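Local coordinates for lactaldehyde dehydrogenase (Escherichia coli, PDB 2IMP), which catalyses the irreversible, NAD(+)-dependent oxidation of L-lactaldehyde to L-lactate, also accepts glycolaldehyde, and works as a homotetramer in L-fucose and L-rhamnose breakdown, at residues Ile259-Ala264 with Asp395-Ala400; Ala308-Gln313 with Val351-Lys356. One frame throughout, in Å; residues are numbered along the deposited sequence.

Contact 1: residues Ile259-Ala264 with Asp395-Ala400; sequences IVMDDA and DTLEDA
Ile259 and Ala400 meet where the end of a strand faces the first turn of a helix, and the side chains that meet are all apolar. The methyl of Ala400 sits in the fork of the isoleucine: Ala400 CB lies 3.8 Å from both Ile259 CD1 and Ile259 CG2. Chi1 (-59°) turns both branches toward the helix, CG2 anti to the backbone N and CG1 beside it, carrying CD1 outward in an extended ethyl arm. One turn earlier on the helix, Leu397 receives Met261. The methionine's CA-CB bond does not aim at the helix, but the chain bends at chi2 (-55°) and again at chi3 (-80°), bringing its thioether end across the leucine at about a right angle. Met261 CE then rests 3.9 Å from Leu397 CD1 and 4.0 Å from Leu397 CB. All four side chains are buried. This is apolar helix-on-strand packing in an alpha/beta part of the aldehyde dehydrogenase fold, with strand 257-260 between parallel strands 290-294 and 409-416. Thr396 N-caps helix 397-405, and a type I turn begins at Met261. Phe394 of strand 388-394 touches Ile259, Met261 and Ala400; Ile415 of strand 409-416 touches Ile259 and Leu397, and Val422 of helix 420-429 touches Leu397.

Contact 2: residues Ala308-Gln313 with Val351-Lys356; sequences AMQAVQ and VAFGGK
Phe353 of strand 350-353 reaches to helix 298-310, where Gln310 lies over one face of its ring. The closest atom is the aliphatic CG of the glutamine, 3.3 Å above the ring plane and displaced toward the rim; Gln310 CG is 3.4 Å from both Phe353 CE1 and Phe353 CZ. This is a CH-pi contact, with Gln310 CG 3.8 Å from the Phe353 ring centroid and 28° off its normal. The phenylalanine gets there with CG anti to its backbone N (chi1 -170°). Beyond CG the glutamine chain runs on extended, and its amide plane is tilted 33° from the ring. The tightest packing therefore lies on the exposed side, at Gln310. The buried Met309 side chain, which also touches Leu369, makes the looser contact, Met309 CB staying 4.2 Å from Phe353 CD2, although its carbonyl Met309 O approaches Phe353 CE2 obliquely at 3.5 Å. The chain turns a corner at Ala352, and Ala352 and Phe353 both face Leu369 in a classic beta bulge. With one aromatic face and the methylene part of a polar chain as its main partners, the contact rests on dispersion and a weak CH-pi attraction, with no polar bond between the side chains involved.

Set side by side, the two contacts illustrate how one sheet is dressed differently where it is covered by other elements and where it borders solvent. Contact 1 is fully buried and joins a strand end to a helix start through interlocking aliphatic and thioether groups; contact 2, only partly buried, joins a helix to strand 350-353 of the sheet through one aromatic ring. Both reach the same mixed sheet, by strands 257-260 and 350-353 respectively, yet their nearest atoms stay about 11 Å apart. Along the chain, contact 2 is nested inside the loop that contact 1 closes. Both lie away from the lactate and NADH sites, consistent with plain structural packing.

Contact 1: residues Ile259-Ala264 with Asp395-Ala400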
loop_
_atom_site.group_PDB
_atom_site.type_symbol
_atom_site.label_atom_id
_atom_site.label_comp_id
_atom_site.label_asym_id
_atom_site.label_seq_id
_atom_site.Cartn_x
_atom_site.Cartn_y
_atom_site.Cartn_z
ATOM N N ILE A 259 -30.870 2.518 11.661
ATOM C CA ILE A 259 -31.390 3.841 11.968
ATOM C C ILE A 259 -32.179 4.507 10.816
ATOM O O ILE A 259 -31.626 4.806 9.755
ATOM C CB ILE A 259 -30.255 4.798 12.381
ATOM C CG1 ILE A 259 -29.537 4.245 13.611
ATOM C CG2 ILE A 259 -30.815 6.183 12.684
ATOM C CD1 ILE A 259 -28.345 5.071 14.036
ATOM N N VAL A 260 -33.467 4.725 11.051
ATOM C CA VAL A 260 -34.338 5.358 10.068
ATOM C C VAL A 260 -34.678 6.822 10.424
ATOM O O VAL A 260 -35.447 7.076 11.347
ATOM C CB VAL A 260 -35.669 4.583 9.929
ATOM C CG1 VAL A 260 -36.493 5.160 8.781
ATOM C CG2 VAL A 260 -35.390 3.100 9.715
ATOM N N MET A 261 -34.090 7.768 9.702
ATOM C CA MET A 261 -34.353 9.179 9.952
ATOM C C MET A 261 -35.680 9.667 9.329
ATOM O O MET A 261 -36.265 8.979 8.493
ATOM C CB MET A 261 -33.195 10.027 9.421
ATOM C CG MET A 261 -31.845 9.679 10.029
ATOM S SD MET A 261 -31.843 9.754 11.834
ATOM C CE MET A 261 -31.669 11.523 12.084
ATOM N N ASP A 262 -36.154 10.835 9.748
ATOM C CA ASP A 262 -37.397 11.356 9.192
ATOM C C ASP A 262 -37.299 11.643 7.683
ATOM O O ASP A 262 -38.224 11.356 6.926
ATOM C CB ASP A 262 -37.833 12.634 9.923
ATOM C CG ASP A 262 -38.281 12.374 11.356
ATOM O OD1 ASP A 262 -38.878 11.307 11.614
ATOM O OD2 ASP A 262 -38.049 13.245 12.220
ATOM N N ASP A 263 -36.165 12.202 7.273
ATOM C CA ASP A 263 -35.921 12.529 5.875
ATOM C C ASP A 263 -35.471 11.317 5.046
ATOM O O ASP A 263 -34.824 11.463 4.010
ATOM C CB ASP A 263 -34.846 13.612 5.780
ATOM C CG ASP A 263 -33.457 13.071 6.055
ATOM O OD1 ASP A 263 -33.315 12.256 6.992
ATOM O OD2 ASP A 263 -32.509 13.458 5.340
ATOM N N ALA A 264 -35.822 10.127 5.516
ATOM C CA ALA A 264 -35.435 8.904 4.835
ATOM C C ALA A 264 -36.454 8.357 3.829
ATOM O O ALA A 264 -37.662 8.426 4.052
ATOM C CB ALA A 264 -35.120 7.828 5.861
ATOM N N ASP A 395 -35.656 10.753 19.219
ATOM C CA ASP A 395 -35.819 12.141 18.818
ATOM C C ASP A 395 -34.674 12.703 17.947
ATOM O O ASP A 395 -34.916 13.242 16.867
ATOM C CB ASP A 395 -35.997 13.024 20.059
ATOM C CG ASP A 395 -37.267 12.693 20.836
ATOM O OD1 ASP A 395 -38.373 12.880 20.283
ATOM O OD2 ASP A 395 -37.160 12.243 21.997
ATOM N N THR A 396 -33.438 12.568 18.419
ATOM C CA THR A 396 -32.307 13.085 17.662
ATOM C C THR A 396 -31.276 12.032 17.188
ATOM O O THR A 396 -31.186 10.933 17.739
ATOM C CB THR A 396 -31.552 14.161 18.466
ATOM O OG1 THR A 396 -30.964 13.565 19.628
ATOM C CG2 THR A 396 -32.504 15.265 18.896
ATOM N N LEU A 397 -30.523 12.391 16.153
ATOM C CA LEU A 397 -29.503 11.506 15.619
ATOM C C LEU A 397 -28.570 10.982 16.721
ATOM O O LEU A 397 -28.221 9.801 16.750
ATOM C CB LEU A 397 -28.674 12.236 14.562
ATOM C CG LEU A 397 -27.531 11.435 13.931
ATOM C CD1 LEU A 397 -28.103 10.263 13.154
ATOM C CD2 LEU A 397 -26.714 12.333 13.014
ATOM N N GLU A 398 -28.187 11.883 17.621
ATOM C CA GLU A 398 -27.316 11.526 18.724
ATOM C C GLU A 398 -27.896 10.413 19.609
ATOM O O GLU A 398 -27.158 9.562 20.100
ATOM C CB GLU A 398 -26.998 12.764 19.569
ATOM C CG GLU A 398 -26.060 13.760 18.882
ATOM C CD GLU A 398 -26.703 14.497 17.713
ATOM O OE1 GLU A 398 -25.958 15.151 16.947
ATOM O OE2 GLU A 398 -27.945 14.435 17.561
ATOM N N ASP A 399 -29.215 10.433 19.795
ATOM C CA ASP A 399 -29.893 9.404 20.579
ATOM C C ASP A 399 -29.775 8.028 19.895
ATOM O O ASP A 399 -29.442 7.019 20.521
ATOM C CB ASP A 399 -31.388 9.733 20.734
ATOM C CG ASP A 399 -31.641 10.993 21.542
ATOM O OD1 ASP A 399 -30.877 11.966 21.380
ATOM O OD2 ASP A 399 -32.621 11.021 22.325
ATOM N N ALA A 400 -30.066 8.023 18.597
ATOM C CA ALA A 400 -29.989 6.814 17.795
ATOM C C ALA A 400 -28.560 6.235 17.734
ATOM O O ALA A 400 -28.353 5.042 17.949
ATOM C CB ALA A 400 -30.498 7.098 16.391
#

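Contact 2: residues Ala308-Gln313 with Val351-Lys356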
loop_
_atom_site.group_PDB
_atom_site.type_symbol
_atom_site.label_atom_id
_atom_site.label_comp_id
_atom_site.label_asym_id
_atom_site.label_seq_id
_atom_site.Cartn_x
_atom_site.Cartn_y
_atom_site.Cartn_z
ATOM N N ALA A 308 -45.402 -5.227 5.289
ATOM C CA ALA A 308 -44.390 -6.022 4.613
ATOM C C ALA A 308 -44.175 -7.386 5.286
ATOM O O ALA A 308 -44.027 -8.404 4.616
ATOM C CB ALA A 308 -43.070 -5.254 4.561
ATOM N N MET A 309 -44.180 -7.391 6.614
ATOM C CA MET A 309 -43.983 -8.626 7.361
ATOM C C MET A 309 -45.168 -9.609 7.313
ATOM O O MET A 309 -44.984 -10.818 7.489
ATOM C CB MET A 309 -43.633 -8.310 8.813
ATOM C CG MET A 309 -42.262 -7.692 8.979
ATOM S SD MET A 309 -41.904 -7.386 10.702
ATOM C CE MET A 309 -42.434 -5.712 10.826
ATOM N N GLN A 310 -46.373 -9.087 7.099
ATOM C CA GLN A 310 -47.539 -9.954 6.995
ATOM C C GLN A 310 -47.471 -10.841 5.742
ATOM O O GLN A 310 -47.912 -11.991 5.752
ATOM C CB GLN A 310 -48.834 -9.137 6.949
ATOM C CG GLN A 310 -49.503 -8.931 8.295
ATOM C CD GLN A 310 -50.986 -8.604 8.159
ATOM O OE1 GLN A 310 -51.779 -9.432 7.706
ATOM N NE2 GLN A 310 -51.363 -7.391 8.550
ATOM N N ALA A 311 -46.908 -10.273 4.680
ATOM C CA ALA A 311 -46.748 -10.962 3.406
ATOM C C ALA A 311 -45.678 -12.071 3.437
ATOM O O ALA A 311 -45.606 -12.905 2.533
ATOM C CB ALA A 311 -46.410 -9.953 2.320
ATOM N N VAL A 312 -44.849 -12.052 4.476
ATOM C CA VAL A 312 -43.803 -13.054 4.633
ATOM C C VAL A 312 -44.353 -14.436 5.022
ATOM O O VAL A 312 -44.796 -14.639 6.149
ATOM C CB VAL A 312 -42.766 -12.617 5.699
ATOM C CG1 VAL A 312 -41.778 -13.740 5.967
ATOM C CG2 VAL A 312 -42.024 -11.384 5.221
ATOM N N GLN A 313 -44.333 -15.365 4.074
ATOM C CA GLN A 313 -44.816 -16.719 4.310
ATOM C C GLN A 313 -43.701 -17.683 4.766
ATOM O O GLN A 313 -42.577 -17.621 4.268
ATOM C CB GLN A 313 -45.435 -17.284 3.029
ATOM C CG GLN A 313 -46.452 -16.383 2.346
ATOM C CD GLN A 313 -47.883 -16.674 2.755
ATOM O OE1 GLN A 313 -48.283 -16.419 3.892
ATOM N NE2 GLN A 313 -48.662 -17.217 1.824
ATOM N N VAL A 351 -46.758 -6.285 21.099
ATOM C CA VAL A 351 -46.797 -7.158 19.931
ATOM C C VAL A 351 -47.709 -6.657 18.782
ATOM O O VAL A 351 -48.934 -6.797 18.837
ATOM C CB VAL A 351 -47.250 -8.581 20.313
ATOM C CG1 VAL A 351 -47.313 -9.451 19.071
ATOM C CG2 VAL A 351 -46.290 -9.177 21.327
ATOM N N ALA A 352 -47.092 -6.077 17.757
ATOM C CA ALA A 352 -47.829 -5.568 16.608
ATOM C C ALA A 352 -48.088 -6.634 15.529
ATOM O O ALA A 352 -48.841 -6.406 14.582
ATOM C CB ALA A 352 -47.082 -4.392 16.000
ATOM N N PHE A 353 -47.453 -7.790 15.697
ATOM C CA PHE A 353 -47.589 -8.899 14.762
ATOM C C PHE A 353 -46.777 -10.149 15.171
ATOM O O PHE A 353 -45.644 -10.032 15.638
ATOM C CB PHE A 353 -47.170 -8.454 13.356
ATOM C CG PHE A 353 -47.496 -9.451 12.283
ATOM C CD1 PHE A 353 -48.804 -9.891 12.102
ATOM C CD2 PHE A 353 -46.495 -9.967 11.466
ATOM C CE1 PHE A 353 -49.118 -10.830 11.120
ATOM C CE2 PHE A 353 -46.792 -10.908 10.479
ATOM C CZ PHE A 353 -48.109 -11.344 10.307
ATOM N N GLY A 354 -47.372 -11.325 14.993
ATOM C CA GLY A 354 -46.700 -12.561 15.352
ATOM C C GLY A 354 -46.653 -12.736 16.856
ATOM O O GLY A 354 -47.676 -12.620 17.528
ATOM N N GLY A 355 -45.468 -13.025 17.384
ATOM C CA GLY A 355 -45.310 -13.190 18.820
ATOM C C GLY A 355 -45.803 -14.502 19.401
ATOM O O GLY A 355 -45.888 -14.653 20.619
ATOM N N LYS A 356 -46.130 -15.458 18.541
ATOM C CA LYS A 356 -46.612 -16.755 19.000
ATOM C C LYS A 356 -46.013 -17.936 18.218
ATOM O O LYS A 356 -46.267 -18.092 17.026
ATOM C CB LYS A 356 -48.140 -16.804 18.905
ATOM C CG LYS A 356 -48.768 -18.100 19.398
ATOM C CD LYS A 356 -48.707 -18.226 20.912
ATOM C CE LYS A 356 -49.460 -19.460 21.386
ATOM N NZ LYS A 356 -49.419 -19.616 22.867
#